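PDB 6QVI: ComZ from Thermus thermophilus, which is a competence-associated pilin that probably serves as a DNA receptor at the tip of a pilus during natural transformation. Local coordinates for residues Q226-G240 against C254-F268. Sequence-based numbering, arbitrary orientation.
Sequences QIGEPNNKVKGVFVG and CRNNKGVCTEAMGGF
Two successive coils of the beta-solenoid domain meet here, with Val237 and Phe238 running parallel to Met265 and Gly266. Val239 N donates to Gly266 O at 2.9 Å and nearly straight (165°). Ala264 O accepts twice, from Val237 N and from Thr262 OG1, which reach it from opposite faces of its carbonyl plane. The first torsion of Thr262 (chi1 -175°) swings OG1 away from the backbone N, where Val237 CG2 packs 3.4 Å from it. On the other side of the strand, the Phe238 ring brings CE2 to 3.8 Å from Ala264 CB. At the far end Ile227 bridges Val260: Cys261 N donates to Ile227 O at 2.9 Å, and Ile227 CD1 lies alongside Val260 CG1. Nearby, the Cys254–Cys261 disulfide packs against the Pro230 ring, whose CD is 3.8 Å from Cys261 SG. The Lys233 chain runs over Cys261, with CD 3.3 Å from its CB, then bends at chi4 (-55°). Its NZ stays 4.9 Å from Glu263 OE1, too far for a salt bridge. An alanine at Lys233 would lose this aliphatic cover and probably leave Cys261 less shielded. Strand 212-214 pairs with 237-239 on its other edge. Such parallel stacking of coils is characteristic of a beta-solenoid.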
ATOM      1  N   GLN A 226      -4.846 -15.889 -16.687  1.00 87.05           N
ATOM      2  CA  GLN A 226      -3.945 -16.535 -15.742  1.00 92.02           C
ATOM      3  C   GLN A 226      -3.875 -15.668 -14.484  1.00 91.05           C
ATOM      4  O   GLN A 226      -3.224 -14.617 -14.449  1.00 92.22           O
ATOM      5  CB  GLN A 226      -2.597 -16.748 -16.418  1.00102.70           C
ATOM      6  CG  GLN A 226      -1.644 -17.690 -15.756  1.00108.95           C
ATOM      7  CD  GLN A 226      -0.404 -17.889 -16.611  1.00118.82           C
ATOM      8  OE1 GLN A 226      -0.330 -17.381 -17.740  1.00120.05           O
ATOM      9  NE2 GLN A 226       0.525 -18.715 -16.131  1.00126.46           N
ATOM     10  N   ILE A 227      -4.587 -16.104 -13.457  1.00 90.05           N
ATOM     11  CA  ILE A 227      -4.534 -15.479 -12.145  1.00 84.12           C
ATOM     12  C   ILE A 227      -3.620 -16.398 -11.351  1.00 84.55           C
ATOM     13  O   ILE A 227      -4.032 -17.441 -10.857  1.00 93.44           O
ATOM     14  CB  ILE A 227      -5.918 -15.320 -11.526  1.00 76.63           C
ATOM     15  CG1 ILE A 227      -6.733 -14.312 -12.346  1.00 77.97           C
ATOM     16  CG2 ILE A 227      -5.793 -14.845 -10.110  1.00 76.23           C
ATOM     17  CD1 ILE A 227      -8.221 -14.337 -12.064  1.00 80.26           C
ATOM     18  N   GLY A 228      -2.344 -16.046 -11.303  1.00 80.06           N
ATOM     19  CA  GLY A 228      -1.359 -16.873 -10.656  1.00 80.26           C
ATOM     20  C   GLY A 228      -0.906 -17.970 -11.595  1.00 92.32           C
ATOM     21  O   GLY A 228      -1.511 -18.246 -12.636  1.00 94.35           O
ATOM     22  N   GLU A 229       0.174 -18.631 -11.200  1.00 96.56           N
ATOM     23  CA  GLU A 229       0.741 -19.744 -11.929  1.00 96.45           C
ATOM     24  C   GLU A 229       0.698 -20.987 -11.054  1.00 95.45           C
ATOM     25  O   GLU A 229       0.732 -20.873  -9.826  1.00 90.29           O
ATOM     26  CB  GLU A 229       2.188 -19.461 -12.348  1.00110.07           C
ATOM     27  CG  GLU A 229       2.317 -18.550 -13.554  1.00118.76           C
ATOM     28  CD  GLU A 229       3.737 -18.072 -13.779  1.00126.27           C
ATOM     29  OE1 GLU A 229       4.383 -17.652 -12.793  1.00130.76           O
ATOM     30  OE2 GLU A 229       4.218 -18.151 -14.935  1.00127.44           O
ATOM     31  N   PRO A 230       0.618 -22.187 -11.654  1.00 99.79           N
ATOM     32  CA  PRO A 230       0.637 -23.409 -10.840  1.00103.04           C
ATOM     33  C   PRO A 230       1.754 -23.412  -9.813  1.00107.20           C
ATOM     34  O   PRO A 230       1.520 -23.770  -8.648  1.00 95.49           O
ATOM     35  CB  PRO A 230       0.830 -24.499 -11.901  1.00101.59           C
ATOM     36  CG  PRO A 230       0.165 -23.945 -13.117  1.00 93.05           C
ATOM     37  CD  PRO A 230       0.451 -22.495 -13.088  1.00 96.42           C
ATOM     38  N   ASN A 231       2.951 -22.968 -10.214  1.00116.31           N
ATOM     39  CA  ASN A 231       4.123 -22.873  -9.349  1.00130.78           C
ATOM     40  C   ASN A 231       3.931 -21.794  -8.285  1.00128.82           C
ATOM     41  O   ASN A 231       3.720 -22.093  -7.107  1.00125.49           O
ATOM     42  CB  ASN A 231       5.364 -22.603 -10.227  1.00138.97           C
ATOM     43  CG  ASN A 231       6.656 -22.378  -9.429  1.00145.56           C
ATOM     44  OD1 ASN A 231       6.661 -21.767  -8.356  1.00147.07           O
ATOM     45  ND2 ASN A 231       7.772 -22.854  -9.986  1.00147.50           N
ATOM     46  N   ASN A 232       4.016 -20.539  -8.683  1.00128.81           N
ATOM     47  CA  ASN A 232       3.876 -19.416  -7.763  1.00123.15           C
ATOM     48  C   ASN A 232       2.535 -18.741  -8.030  1.00117.82           C
ATOM     49  O   ASN A 232       2.377 -18.055  -9.048  1.00122.94           O
ATOM     50  CB  ASN A 232       5.051 -18.457  -7.938  1.00113.54           C
ATOM     51  CG  ASN A 232       5.061 -17.369  -6.909  1.00105.04           C
ATOM     52  OD1 ASN A 232       4.164 -17.292  -6.066  1.00103.16           O
ATOM     53  ND2 ASN A 232       6.119 -16.566  -6.911  1.00105.89           N
ATOM     54  N   LYS A 233       1.572 -18.918  -7.128  1.00105.41           N
ATOM     55  CA  LYS A 233       0.237 -18.431  -7.432  1.00101.24           C
ATOM     56  C   LYS A 233      -0.315 -17.527  -6.335  1.00 96.14           C
ATOM     57  O   LYS A 233       0.161 -17.481  -5.197  1.00 89.62           O
ATOM     58  CB  LYS A 233      -0.749 -19.563  -7.671  1.00106.19           C
ATOM     59  CG  LYS A 233      -1.295 -20.226  -6.424  1.00112.03           C
ATOM     60  CD  LYS A 233      -1.933 -21.555  -6.841  1.00116.99           C
ATOM     61  CE  LYS A 233      -2.574 -22.343  -5.719  1.00118.34           C
ATOM     62  NZ  LYS A 233      -1.686 -22.649  -4.563  1.00125.33           N
ATOM     63  N   VAL A 234      -1.412 -16.873  -6.698  1.00 94.60           N
ATOM     64  CA  VAL A 234      -1.890 -15.732  -5.967  1.00 87.84           C
ATOM     65  C   VAL A 234      -2.429 -16.162  -4.618  1.00 92.20           C
ATOM     66  O   VAL A 234      -2.954 -17.275  -4.441  1.00 97.45           O
ATOM     67  CB  VAL A 234      -2.922 -14.987  -6.828  1.00 77.58           C
ATOM     68  CG1 VAL A 234      -4.284 -15.710  -6.843  1.00 75.00           C
ATOM     69  CG2 VAL A 234      -3.044 -13.591  -6.396  1.00 77.49           C
ATOM     70  N   LYS A 235      -2.266 -15.273  -3.658  1.00 95.47           N
ATOM     71  CA  LYS A 235      -2.623 -15.562  -2.265  1.00101.09           C
ATOM     72  C   LYS A 235      -4.071 -15.177  -1.983  1.00104.24           C
ATOM     73  O   LYS A 235      -4.370 -14.448  -1.051  1.00109.96           O
ATOM     74  CB  LYS A 235      -1.678 -14.804  -1.324  1.00101.71           C
ATOM     75  CG  LYS A 235      -0.294 -15.384  -1.176  1.00117.74           C
ATOM     76  CD  LYS A 235       0.402 -14.864   0.080  1.00126.31           C
ATOM     77  CE  LYS A 235      -0.607 -14.162   0.935  1.00132.00           C
ATOM     78  NZ  LYS A 235       0.036 -14.009   2.280  1.00131.80           N
ATOM     79  N   GLY A 236      -4.996 -15.728  -2.764  1.00103.77           N
ATOM     80  CA  GLY A 236      -6.397 -15.439  -2.515  1.00100.91           C
ATOM     81  C   GLY A 236      -7.119 -14.667  -3.614  1.00 89.37           C
ATOM     82  O   GLY A 236      -6.552 -13.813  -4.295  1.00 80.58           O
ATOM     83  N   VAL A 237      -8.395 -14.992  -3.779  1.00 89.31           N
ATOM     84  CA  VAL A 237      -9.275 -14.350  -4.747  1.00 78.25           C
ATOM     85  C   VAL A 237     -10.570 -14.076  -3.985  1.00 74.24           C
ATOM     86  O   VAL A 237     -11.390 -14.974  -3.783  1.00 75.87           O
ATOM     87  CB  VAL A 237      -9.523 -15.210  -5.988  1.00 57.50           C
ATOM     88  CG1 VAL A 237     -10.525 -14.530  -6.909  1.00 56.50           C
ATOM     89  CG2 VAL A 237      -8.212 -15.534  -6.695  1.00 58.39           C
ATOM     90  N   PHE A 238     -10.697 -12.871  -3.459  1.00 71.34           N
ATOM     91  CA  PHE A 238     -11.832 -12.451  -2.639  1.00 75.51           C
ATOM     92  C   PHE A 238     -12.747 -11.490  -3.399  1.00 72.10           C
ATOM     93  O   PHE A 238     -12.484 -10.282  -3.458  1.00 70.32           O
ATOM     94  CB  PHE A 238     -11.280 -11.838  -1.362  1.00 74.60           C
ATOM     95  CG  PHE A 238     -10.215 -12.673  -0.743  1.00 79.50           C
ATOM     96  CD1 PHE A 238      -8.900 -12.243  -0.711  1.00 81.40           C
ATOM     97  CD2 PHE A 238     -10.535 -13.942  -0.235  1.00 81.44           C
ATOM     98  CE1 PHE A 238      -7.920 -13.041  -0.136  1.00 85.79           C
ATOM     99  CE2 PHE A 238      -9.567 -14.753   0.346  1.00 75.20           C
ATOM    100  CZ  PHE A 238      -8.255 -14.307   0.397  1.00 80.03           C
ATOM    101  N   VAL A 239     -13.877 -12.001  -3.898  1.00 69.81           N
ATOM    102  CA  VAL A 239     -14.720 -11.222  -4.804  1.00 68.98           C
ATOM    103  C   VAL A 239     -16.154 -11.183  -4.308  1.00 54.32           C
ATOM    104  O   VAL A 239     -16.785 -12.237  -4.160  1.00 56.12           O
ATOM    105  CB  VAL A 239     -14.679 -11.790  -6.239  1.00 70.17           C
ATOM    106  CG1 VAL A 239     -15.763 -11.146  -7.118  1.00 63.30           C
ATOM    107  CG2 VAL A 239     -13.309 -11.598  -6.841  1.00 65.09           C
ATOM    108  N   GLY A 240     -16.692  -9.975  -4.141  1.00 53.48           N
ATOM    109  CA  GLY A 240     -18.124  -9.763  -3.935  1.00 68.13           C
ATOM    110  C   GLY A 240     -18.703 -10.489  -2.721  1.00 76.18           C
ATOM    111  O   GLY A 240     -18.093 -10.581  -1.653  1.00 56.21           O
ATOM    112  N   CYS A 254      -6.190 -24.955 -12.625  1.00 93.14           N
ATOM    113  CA  CYS A 254      -4.899 -24.345 -12.339  1.00 92.37           C
ATOM    114  C   CYS A 254      -3.812 -25.042 -13.153  1.00 97.84           C
ATOM    115  O   CYS A 254      -2.756 -25.431 -12.651  1.00100.28           O
ATOM    116  CB  CYS A 254      -4.615 -24.362 -10.844  1.00 91.30           C
ATOM    117  SG  CYS A 254      -2.986 -23.750 -10.393  1.00112.00           S
ATOM    118  N   ARG A 255      -4.083 -25.218 -14.441  1.00 99.29           N
ATOM    119  CA  ARG A 255      -3.078 -25.717 -15.364  1.00104.06           C
ATOM    120  C   ARG A 255      -2.269 -24.534 -15.900  1.00122.33           C
ATOM    121  O   ARG A 255      -2.635 -23.369 -15.733  1.00118.77           O
ATOM    122  CB  ARG A 255      -3.732 -26.542 -16.483  1.00 94.78           C
ATOM    123  CG  ARG A 255      -4.030 -25.782 -17.772  1.00103.17           C
ATOM    124  CD  ARG A 255      -4.905 -26.611 -18.684  1.00102.02           C
ATOM    125  NE  ARG A 255      -5.925 -27.317 -17.923  1.00 94.99           N
ATOM    126  CZ  ARG A 255      -6.941 -27.973 -18.470  1.00101.97           C
ATOM    127  NH1 ARG A 255      -7.075 -28.029 -19.786  1.00105.56           N
ATOM    128  NH2 ARG A 255      -7.827 -28.579 -17.693  1.00115.04           N
ATOM    129  N   ASN A 256      -1.141 -24.844 -16.528  1.00137.24           N
ATOM    130  CA  ASN A 256      -0.155 -23.813 -16.831  1.00140.65           C
ATOM    131  C   ASN A 256      -0.606 -22.913 -17.981  1.00134.80           C
ATOM    132  O   ASN A 256      -0.945 -23.405 -19.067  1.00134.57           O
ATOM    133  CB  ASN A 256       1.188 -24.458 -17.142  1.00150.91           C
ATOM    134  CG  ASN A 256       2.302 -23.849 -16.337  1.00154.71           C
ATOM    135  OD1 ASN A 256       2.463 -22.626 -16.322  1.00153.08           O
ATOM    136  ND2 ASN A 256       3.063 -24.688 -15.637  1.00157.86           N
ATOM    137  N   ASN A 257      -0.604 -21.599 -17.737  1.00124.86           N
ATOM    138  CA  ASN A 257      -1.045 -20.643 -18.728  1.00124.37           C
ATOM    139  C   ASN A 257      -2.580 -20.767 -18.888  1.00114.33           C
ATOM    140  O   ASN A 257      -3.157 -20.616 -19.961  1.00115.14           O
ATOM    141  CB  ASN A 257      -0.223 -20.819 -20.022  1.00137.65           C
ATOM    142  CG  ASN A 257      -0.829 -20.216 -21.294  1.00140.99           C
ATOM    143  OD1 ASN A 257      -1.456 -20.958 -22.054  1.00146.05           O
ATOM    144  ND2 ASN A 257      -0.723 -18.891 -21.487  1.00137.61           N
ATOM    145  N   LYS A 258      -3.255 -21.047 -17.766  1.00107.33           N
ATOM    146  CA  LYS A 258      -4.719 -21.024 -17.763  1.00102.78           C
ATOM    147  C   LYS A 258      -5.233 -21.001 -16.329  1.00104.63           C
ATOM    148  O   LYS A 258      -4.521 -21.347 -15.377  1.00105.34           O
ATOM    149  CB  LYS A 258      -5.319 -22.224 -18.512  1.00100.33           C
ATOM    150  CG  LYS A 258      -6.698 -21.924 -19.075  1.00100.26           C
ATOM    151  CD  LYS A 258      -7.358 -23.186 -19.591  1.00102.34           C
ATOM    152  CE  LYS A 258      -8.126 -22.939 -20.894  1.00101.10           C
ATOM    153  NZ  LYS A 258      -9.555 -22.534 -20.671  1.00104.53           N
ATOM    154  N   GLY A 259      -6.481 -20.537 -16.184  1.00102.41           N
ATOM    155  CA  GLY A 259      -7.253 -20.792 -14.969  1.00101.60           C
ATOM    156  C   GLY A 259      -6.867 -19.914 -13.802  1.00 96.54           C
ATOM    157  O   GLY A 259      -5.972 -19.061 -13.881  1.00 91.01           O
ATOM    158  N   VAL A 260      -7.540 -20.142 -12.678  1.00 90.33           N
ATOM    159  CA  VAL A 260      -7.239 -19.392 -11.472  1.00 86.57           C
ATOM    160  C   VAL A 260      -6.468 -20.325 -10.536  1.00 95.72           C
ATOM    161  O   VAL A 260      -6.957 -21.387 -10.128  1.00110.07           O
ATOM    162  CB  VAL A 260      -8.499 -18.755 -10.849  1.00 85.28           C
ATOM    163  CG1 VAL A 260      -9.160 -17.840 -11.851  1.00 88.18           C
ATOM    164  CG2 VAL A 260      -9.528 -19.762 -10.387  1.00108.74           C
ATOM    165  N   CYS A 261      -5.201 -19.985 -10.296  1.00 91.83           N
ATOM    166  CA  CYS A 261      -4.336 -20.659  -9.338  1.00 85.13           C
ATOM    167  C   CYS A 261      -4.394 -19.869  -8.036  1.00 91.98           C
ATOM    168  O   CYS A 261      -3.755 -18.821  -7.895  1.00 89.70           O
ATOM    169  CB  CYS A 261      -2.926 -20.747  -9.895  1.00 81.56           C
ATOM    170  SG  CYS A 261      -2.818 -21.864 -11.257  1.00107.78           S
ATOM    171  N   THR A 262      -5.167 -20.368  -7.080  1.00 89.65           N
ATOM    172  CA  THR A 262      -5.358 -19.590  -5.878  1.00 83.21           C
ATOM    173  C   THR A 262      -5.287 -20.515  -4.681  1.00 91.13           C
ATOM    174  O   THR A 262      -5.630 -21.695  -4.752  1.00 95.31           O
ATOM    175  CB  THR A 262      -6.683 -18.784  -5.890  1.00 76.23           C
ATOM    176  OG1 THR A 262      -6.748 -17.939  -4.725  1.00 75.38           O
ATOM    177  CG2 THR A 262      -7.927 -19.697  -5.939  1.00 71.75           C
ATOM    178  N   GLU A 263      -4.822 -19.941  -3.582  1.00 90.54           N
ATOM    179  CA  GLU A 263      -4.844 -20.590  -2.288  1.00 85.83           C
ATOM    180  C   GLU A 263      -6.229 -20.503  -1.674  1.00 84.46           C
ATOM    181  O   GLU A 263      -6.795 -21.511  -1.242  1.00100.06           O
ATOM    182  CB  GLU A 263      -3.835 -19.902  -1.378  1.00 98.32           C
ATOM    183  CG  GLU A 263      -2.394 -20.032  -1.828  1.00110.52           C
ATOM    184  CD  GLU A 263      -1.426 -19.386  -0.845  1.00118.16           C
ATOM    185  OE1 GLU A 263      -0.204 -19.628  -0.964  1.00124.53           O
ATOM    186  OE2 GLU A 263      -1.892 -18.641   0.050  1.00114.88           O
ATOM    187  N   ALA A 264      -6.788 -19.304  -1.622  1.00 74.52           N
ATOM    188  CA  ALA A 264      -8.102 -19.087  -1.055  1.00 79.85           C
ATOM    189  C   ALA A 264      -9.011 -18.447  -2.093  1.00 84.76           C
ATOM    190  O   ALA A 264      -8.561 -17.682  -2.952  1.00 88.43           O
ATOM    191  CB  ALA A 264      -8.017 -18.196   0.189  1.00 79.95           C
ATOM    192  N   MET A 265     -10.304 -18.721  -1.970  1.00 85.55           N
ATOM    193  CA  MET A 265     -11.270 -18.216  -2.936  1.00 85.06           C
ATOM    194  C   MET A 265     -12.624 -18.073  -2.249  1.00 88.52           C
ATOM    195  O   MET A 265     -13.313 -19.073  -2.033  1.00101.72           O
ATOM    196  CB  MET A 265     -11.365 -19.148  -4.128  1.00 84.60           C
ATOM    197  CG  MET A 265     -12.505 -18.782  -5.017  1.00 89.48           C
ATOM    198  SD  MET A 265     -12.391 -19.323  -6.723  1.00 96.67           S
ATOM    199  CE  MET A 265     -13.999 -20.150  -6.820  1.00102.34           C
ATOM    200  N   GLY A 266     -12.968 -16.848  -1.849  1.00 76.56           N
ATOM    201  CA  GLY A 266     -14.313 -16.557  -1.385  1.00 72.66           C
ATOM    202  C   GLY A 266     -14.825 -15.170  -1.740  1.00 70.89           C
ATOM    203  O   GLY A 266     -14.413 -14.588  -2.748  1.00 74.58           O
ATOM    204  N   GLY A 267     -15.580 -14.553  -0.837  1.00 65.79           N
ATOM    205  CA  GLY A 267     -16.084 -13.223  -1.082  1.00 57.81           C
ATOM    206  C   GLY A 267     -15.067 -12.196  -0.656  1.00 65.32           C
ATOM    207  O   GLY A 267     -13.943 -12.519  -0.283  1.00 69.43           O
ATOM    208  N   PHE A 268     -15.452 -10.932  -0.777  1.00 63.56           N
ATOM    209  CA  PHE A 268     -14.574  -9.840  -0.383  1.00 63.52           C
ATOM    210  C   PHE A 268     -14.255 -10.001   1.097  1.00 75.48           C
ATOM    211  O   PHE A 268     -15.166 -10.153   1.928  1.00 69.45           O
ATOM    212  CB  PHE A 268     -15.260  -8.507  -0.655  1.00 52.09           C
ATOM    213  CG  PHE A 268     -14.434  -7.294  -0.315  1.00 50.59           C
ATOM    214  CD1 PHE A 268     -13.352  -6.883  -1.105  1.00 56.88           C
ATOM    215  CD2 PHE A 268     -14.768  -6.536   0.788  1.00 50.96           C
ATOM    216  CE1 PHE A 268     -12.646  -5.718  -0.781  1.00 61.69           C
ATOM    217  CE2 PHE A 268     -14.050  -5.398   1.126  1.00 51.19           C
ATOM    218  CZ  PHE A 268     -12.993  -4.990   0.357  1.00 55.36           C
TER